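Local coordinates for protein protocadherin gamma-B3 (Homo sapiens, PDB 5K8R) that may act as a calcium-dependent cell-adhesion protein that helps establish and maintain specific neuronal connections, represented here by its first four extracellular cadherin repeats, at residues 5-10 against 89-94; 353-358 against 391-396. All coordinates share one frame; numbering follows the deposited sequence.

Overall arrangement
Starting at the N terminus, the chain lays down residues 5-10, builds most of the first cadherin repeat, and returns at residues 89-94. Contact 1 thus closes a loop of 78 residues, joining the first strand of the repeat to its last. The second and third repeats follow before contact 2 closes a shorter loop of 32 residues in the fourth, where 353-358 meets 391-396. The two loops lie in series, neither nesting nor crossing, and their centres are about 131 Å apart on opposite sides of the chain's centre. Both pair strands within one sheet of a beta sandwich, and both lead into calcium sites between successive repeats.

Contact 1. Residues 5-10 against 89-94; sequences YAIPEE and VTVLIQ. With CA (calcium ion), chain C; CA (calcium ion), chain D.
The carbonyl oxygen L92 O takes a hydrogen bond of 2.9 Å from I7 N and, close beside it, a weaker CA-H...O contact of 3.3 Å from A6 CA. I7 O is used in the same way by Q94 N and by the CA-H of I93. The strands run parallel, their short axes inclined by 30°. I7 has CG1 between its backbone N and carbonyl carbon (chi1 55°), a torsion that sets this branch 3.8 Å from V91 CG1 and equally close to I93 CD1, in an aliphatic cluster facing the inside of the repeat. On the opposite face, the Q94 side chain runs alongside P8, with its OE1 3.7 Å from P8 CD, and its NE2 lies by the methyl of A6. Beyond the strand end, E9 N bonds to Q94 O at 3.1 Å. The extended E9 side chain then spans two calcium ions, OE1 2.7 Å from one and OE2 2.5 Å from the other; R62 is a further polar partner of this carboxylate. E10 OE2 also binds the first ion; the other is also bound by D131 of the second repeat, among others, so it spans the two repeats. The strand 3-8 forms the edge of its sheet, the parallel first-to-last pairing of the cadherin fold; 73-80 flanks 85-94 beyond, while helix 20-23 packs against Y5 and V89.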
loop_
_atom_site.group_PDB
_atom_site.type_symbol
_atom_site.label_atom_id
_atom_site.label_comp_id
_atom_site.label_asym_id
_atom_site.label_seq_id
_atom_site.Cartn_x
_atom_site.Cartn_y
_atom_site.Cartn_z
ATOM N N TYR A 5 6.157 64.596 -8.358
ATOM C CA TYR A 5 4.986 64.390 -9.193
ATOM C C TYR A 5 4.482 62.960 -9.006
ATOM O O TYR A 5 5.083 62.151 -8.296
ATOM C CB TYR A 5 5.310 64.682 -10.660
ATOM C CG TYR A 5 5.786 66.094 -10.913
ATOM C CD1 TYR A 5 4.884 67.146 -11.012
ATOM C CD2 TYR A 5 7.138 66.378 -11.055
ATOM C CE1 TYR A 5 5.314 68.440 -11.243
ATOM C CE2 TYR A 5 7.578 67.669 -11.288
ATOM C CZ TYR A 5 6.662 68.696 -11.381
ATOM O OH TYR A 5 7.095 69.982 -11.613
ATOM N N ALA A 6 3.361 62.647 -9.651
ATOM C CA ALA A 6 2.777 61.312 -9.564
ATOM C C ALA A 6 2.028 61.027 -10.854
ATOM O O ALA A 6 1.037 61.699 -11.157
ATOM C CB ALA A 6 1.842 61.193 -8.358
ATOM N N ILE A 7 2.498 60.041 -11.612
ATOM C CA ILE A 7 1.901 59.728 -12.909
ATOM C C ILE A 7 1.657 58.227 -13.009
ATOM O O ILE A 7 2.408 57.438 -12.418
ATOM C CB ILE A 7 2.791 60.213 -14.066
ATOM C CG1 ILE A 7 4.200 59.628 -13.940
ATOM C CG2 ILE A 7 2.843 61.732 -14.104
ATOM C CD1 ILE A 7 5.113 59.964 -15.101
ATOM N N PRO A 8 0.628 57.788 -13.727
ATOM C CA PRO A 8 0.461 56.351 -13.963
ATOM C C PRO A 8 1.535 55.826 -14.901
ATOM O O PRO A 8 2.149 56.567 -15.671
ATOM C CB PRO A 8 -0.931 56.253 -14.597
ATOM C CG PRO A 8 -1.133 57.585 -15.239
ATOM C CD PRO A 8 -0.459 58.575 -14.331
ATOM N N GLU A 9 1.765 54.520 -14.817
ATOM C CA GLU A 9 2.751 53.874 -15.666
ATOM C C GLU A 9 2.212 53.710 -17.086
ATOM O O GLU A 9 1.025 53.910 -17.361
ATOM C CB GLU A 9 3.143 52.513 -15.093
ATOM C CG GLU A 9 1.959 51.592 -14.844
ATOM C CD GLU A 9 2.369 50.158 -14.573
ATOM O OE1 GLU A 9 3.428 49.729 -15.079
ATOM O OE2 GLU A 9 1.628 49.456 -13.853
ATOM N N GLU A 10 3.117 53.346 -17.997
ATOM C CA GLU A 10 2.778 52.994 -19.378
ATOM C C GLU A 10 2.139 54.156 -20.136
ATOM O O GLU A 10 1.305 53.947 -21.020
ATOM C CB GLU A 10 1.865 51.764 -19.428
ATOM C CG GLU A 10 2.399 50.551 -18.678
ATOM C CD GLU A 10 3.547 49.865 -19.396
ATOM O OE1 GLU A 10 3.849 50.242 -20.548
ATOM O OE2 GLU A 10 4.145 48.940 -18.806
ATOM N N VAL A 89 14.193 65.995 -8.139
ATOM C CA VAL A 89 12.832 65.702 -8.566
ATOM C C VAL A 89 12.556 64.230 -8.305
ATOM O O VAL A 89 13.385 63.370 -8.627
ATOM C CB VAL A 89 12.611 66.041 -10.052
ATOM C CG1 VAL A 89 11.161 65.795 -10.444
ATOM C CG2 VAL A 89 13.010 67.480 -10.340
ATOM N N THR A 90 11.399 63.943 -7.715
ATOM C CA THR A 90 10.937 62.580 -7.506
ATOM C C THR A 90 9.587 62.402 -8.186
ATOM O O THR A 90 8.707 63.261 -8.070
ATOM C CB THR A 90 10.831 62.243 -6.013
ATOM O OG1 THR A 90 9.976 63.192 -5.367
ATOM C CG2 THR A 90 12.200 62.295 -5.360
ATOM N N VAL A 91 9.431 61.293 -8.904
ATOM C CA VAL A 91 8.220 61.005 -9.665
ATOM C C VAL A 91 7.690 59.657 -9.201
ATOM O O VAL A 91 8.338 58.622 -9.409
ATOM C CB VAL A 91 8.473 61.000 -11.179
ATOM C CG1 VAL A 91 7.174 60.744 -11.930
ATOM C CG2 VAL A 91 9.100 62.313 -11.620
ATOM N N LEU A 92 6.496 59.667 -8.617
ATOM C CA LEU A 92 5.846 58.444 -8.167
ATOM C C LEU A 92 5.165 57.794 -9.370
ATOM O O LEU A 92 4.434 58.453 -10.110
ATOM C CB LEU A 92 4.821 58.747 -7.074
ATOM C CG LEU A 92 4.010 57.557 -6.557
ATOM C CD1 LEU A 92 4.921 56.533 -5.896
ATOM C CD2 LEU A 92 2.930 58.022 -5.592
ATOM N N ILE A 93 5.413 56.504 -9.563
ATOM C CA ILE A 93 4.851 55.759 -10.683
ATOM C C ILE A 93 3.706 54.907 -10.151
ATOM O O ILE A 93 3.929 53.903 -9.467
ATOM C CB ILE A 93 5.913 54.898 -11.380
ATOM C CG1 ILE A 93 7.045 55.779 -11.912
ATOM C CG2 ILE A 93 5.289 54.084 -12.500
ATOM C CD1 ILE A 93 6.581 56.872 -12.850
ATOM N N GLN A 94 2.478 55.306 -10.469
ATOM C CA GLN A 94 1.304 54.571 -10.024
ATOM C C GLN A 94 1.135 53.287 -10.829
ATOM O O GLN A 94 1.532 53.198 -11.993
ATOM C CB GLN A 94 0.055 55.442 -10.153
ATOM C CG GLN A 94 0.129 56.747 -9.378
ATOM C CD GLN A 94 -0.916 57.752 -9.821
ATOM O OE1 GLN A 94 -1.496 57.625 -10.900
ATOM N NE2 GLN A 94 -1.160 58.758 -8.990
HETATM CA CA CA C . 3.264 47.583 -16.730
HETATM CA CA CA D . 0.909 47.095 -13.552
#

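Contact 2. Residues 353-358 against 391-396; sequences LCQLKG and TITATD. With CA (calcium ion), chain E.
T393 OG1 and Q355 CG both sit between the backbone N and the carbonyl carbon of their own residue (chi1 57° and 46°). The two side chains meet where T393 OG1 comes within 3.2 Å of Q355 CG and donates to Q355 O at 3.1 Å, from well above the carbonyl plane. Q355 O also accepts T393 N at 2.9 Å in a nearly straight bond, so one threonine grips it twice. Q355 N returns the bond to T393 O, completing a hydrogen-bonded antiparallel pair; L353 and T395 form another. The outer face is mostly polar (Q355, K357 and the three threonines), with L353 as the apolar exception; here K357 CE lies 3.7 Å from T391 CG2, while T391 OG1 turns to T407. C354, L356, I392 and A394 turn to the inner face, where C354 SG rests 3.6 Å from I392 CG2, and I364 and I339 of the facing sheet pack over both. Segment 391-396 ends at D396, whose CB is directed away from 353-358; D396 OD2 binds the calcium between the third and fourth repeats at 2.7 Å, and the pairing probably helps place it. The two T393 donors probably fix the hydroxyl's rotation and satisfy Q355 O at the sheet edge.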
loop_
_atom_site.group_PDB
_atom_site.type_symbol
_atom_site.label_atom_id
_atom_site.label_comp_id
_atom_site.label_asym_id
_atom_site.label_seq_id
_atom_site.Cartn_x
_atom_site.Cartn_y
_atom_site.Cartn_z
ATOM N N LEU A 353 -23.044 -63.065 -7.975
ATOM C CA LEU A 353 -23.629 -64.319 -8.430
ATOM C C LEU A 353 -22.566 -65.404 -8.322
ATOM O O LEU A 353 -21.506 -65.305 -8.953
ATOM C CB LEU A 353 -24.144 -64.205 -9.864
ATOM C CG LEU A 353 -24.575 -65.517 -10.526
ATOM C CD1 LEU A 353 -25.686 -66.188 -9.731
ATOM C CD2 LEU A 353 -25.007 -65.281 -11.965
ATOM N N CYS A 354 -22.844 -66.425 -7.517
ATOM C CA CYS A 354 -21.919 -67.523 -7.274
ATOM C C CYS A 354 -22.469 -68.792 -7.907
ATOM O O CYS A 354 -23.619 -69.168 -7.656
ATOM C CB CYS A 354 -21.699 -67.727 -5.774
ATOM S SG CYS A 354 -20.677 -69.151 -5.355
ATOM N N GLN A 355 -21.651 -69.451 -8.724
ATOM C CA GLN A 355 -22.095 -70.620 -9.464
ATOM C C GLN A 355 -20.982 -71.659 -9.517
ATOM O O GLN A 355 -19.813 -71.379 -9.231
ATOM C CB GLN A 355 -22.557 -70.241 -10.877
ATOM C CG GLN A 355 -21.614 -69.310 -11.615
ATOM C CD GLN A 355 -22.213 -68.782 -12.904
ATOM O OE1 GLN A 355 -23.402 -68.960 -13.166
ATOM N NE2 GLN A 355 -21.390 -68.129 -13.716
ATOM N N LEU A 356 -21.376 -72.873 -9.897
ATOM C CA LEU A 356 -20.508 -74.043 -9.917
ATOM C C LEU A 356 -20.223 -74.425 -11.365
ATOM O O LEU A 356 -21.153 -74.670 -12.139
ATOM C CB LEU A 356 -21.163 -75.204 -9.168
ATOM C CG LEU A 356 -20.343 -76.468 -8.910
ATOM C CD1 LEU A 356 -18.859 -76.156 -8.924
ATOM C CD2 LEU A 356 -20.751 -77.099 -7.587
ATOM N N LYS A 357 -18.941 -74.480 -11.722
ATOM C CA LYS A 357 -18.510 -74.793 -13.080
ATOM C C LYS A 357 -18.084 -76.256 -13.137
ATOM O O LYS A 357 -17.066 -76.636 -12.551
ATOM C CB LYS A 357 -17.367 -73.876 -13.512
ATOM C CG LYS A 357 -16.884 -74.117 -14.934
ATOM C CD LYS A 357 -15.619 -73.329 -15.234
ATOM C CE LYS A 357 -14.452 -73.817 -14.390
ATOM N NZ LYS A 357 -13.196 -73.075 -14.688
ATOM N N GLY A 358 -18.849 -77.057 -13.848
ATOM C CA GLY A 358 -18.534 -78.449 -14.001
ATOM C C GLY A 358 -19.740 -79.313 -13.807
ATOM O O GLY A 358 -20.794 -78.843 -13.454
ATOM N N THR A 391 -14.517 -76.402 -8.826
ATOM C CA THR A 391 -14.200 -75.009 -9.117
ATOM C C THR A 391 -15.445 -74.159 -8.894
ATOM O O THR A 391 -16.475 -74.380 -9.540
ATOM C CB THR A 391 -13.692 -74.845 -10.549
ATOM O OG1 THR A 391 -12.451 -75.543 -10.703
ATOM C CG2 THR A 391 -13.484 -73.373 -10.873
ATOM N N ILE A 392 -15.344 -73.194 -7.984
ATOM C CA ILE A 392 -16.427 -72.264 -7.688
ATOM C C ILE A 392 -16.094 -70.926 -8.333
ATOM O O ILE A 392 -14.962 -70.437 -8.217
ATOM C CB ILE A 392 -16.629 -72.110 -6.171
ATOM C CG1 ILE A 392 -16.885 -73.472 -5.525
ATOM C CG2 ILE A 392 -17.776 -71.158 -5.881
ATOM C CD1 ILE A 392 -18.132 -74.163 -6.027
ATOM N N THR A 393 -17.072 -70.336 -9.017
ATOM C CA THR A 393 -16.883 -69.063 -9.699
ATOM C C THR A 393 -17.833 -68.021 -9.128
ATOM O O THR A 393 -18.975 -68.335 -8.773
ATOM C CB THR A 393 -17.107 -69.196 -11.211
ATOM O OG1 THR A 393 -18.424 -69.704 -11.460
ATOM C CG2 THR A 393 -16.082 -70.138 -11.823
ATOM N N ALA A 394 -17.353 -66.782 -9.036
ATOM C CA ALA A 394 -18.151 -65.662 -8.555
ATOM C C ALA A 394 -18.007 -64.501 -9.525
ATOM O O ALA A 394 -16.892 -64.169 -9.939
ATOM C CB ALA A 394 -17.726 -65.233 -7.148
ATOM N N THR A 395 -19.132 -63.886 -9.885
ATOM C CA THR A 395 -19.138 -62.771 -10.823
ATOM C C THR A 395 -20.067 -61.689 -10.299
ATOM O O THR A 395 -21.200 -61.983 -9.906
ATOM C CB THR A 395 -19.590 -63.223 -12.217
ATOM O OG1 THR A 395 -18.773 -64.314 -12.658
ATOM C CG2 THR A 395 -19.479 -62.077 -13.213
ATOM N N ASP A 396 -19.594 -60.444 -10.294
ATOM C CA ASP A 396 -20.426 -59.340 -9.847
ATOM C C ASP A 396 -21.347 -58.881 -10.977
ATOM O O ASP A 396 -21.300 -59.387 -12.102
ATOM C CB ASP A 396 -19.563 -58.192 -9.318
ATOM C CG ASP A 396 -18.512 -57.729 -10.315
ATOM O OD1 ASP A 396 -18.711 -57.895 -11.536
ATOM O OD2 ASP A 396 -17.479 -57.186 -9.869
HETATM CA CA CA E . -17.130 -55.545 -7.746
#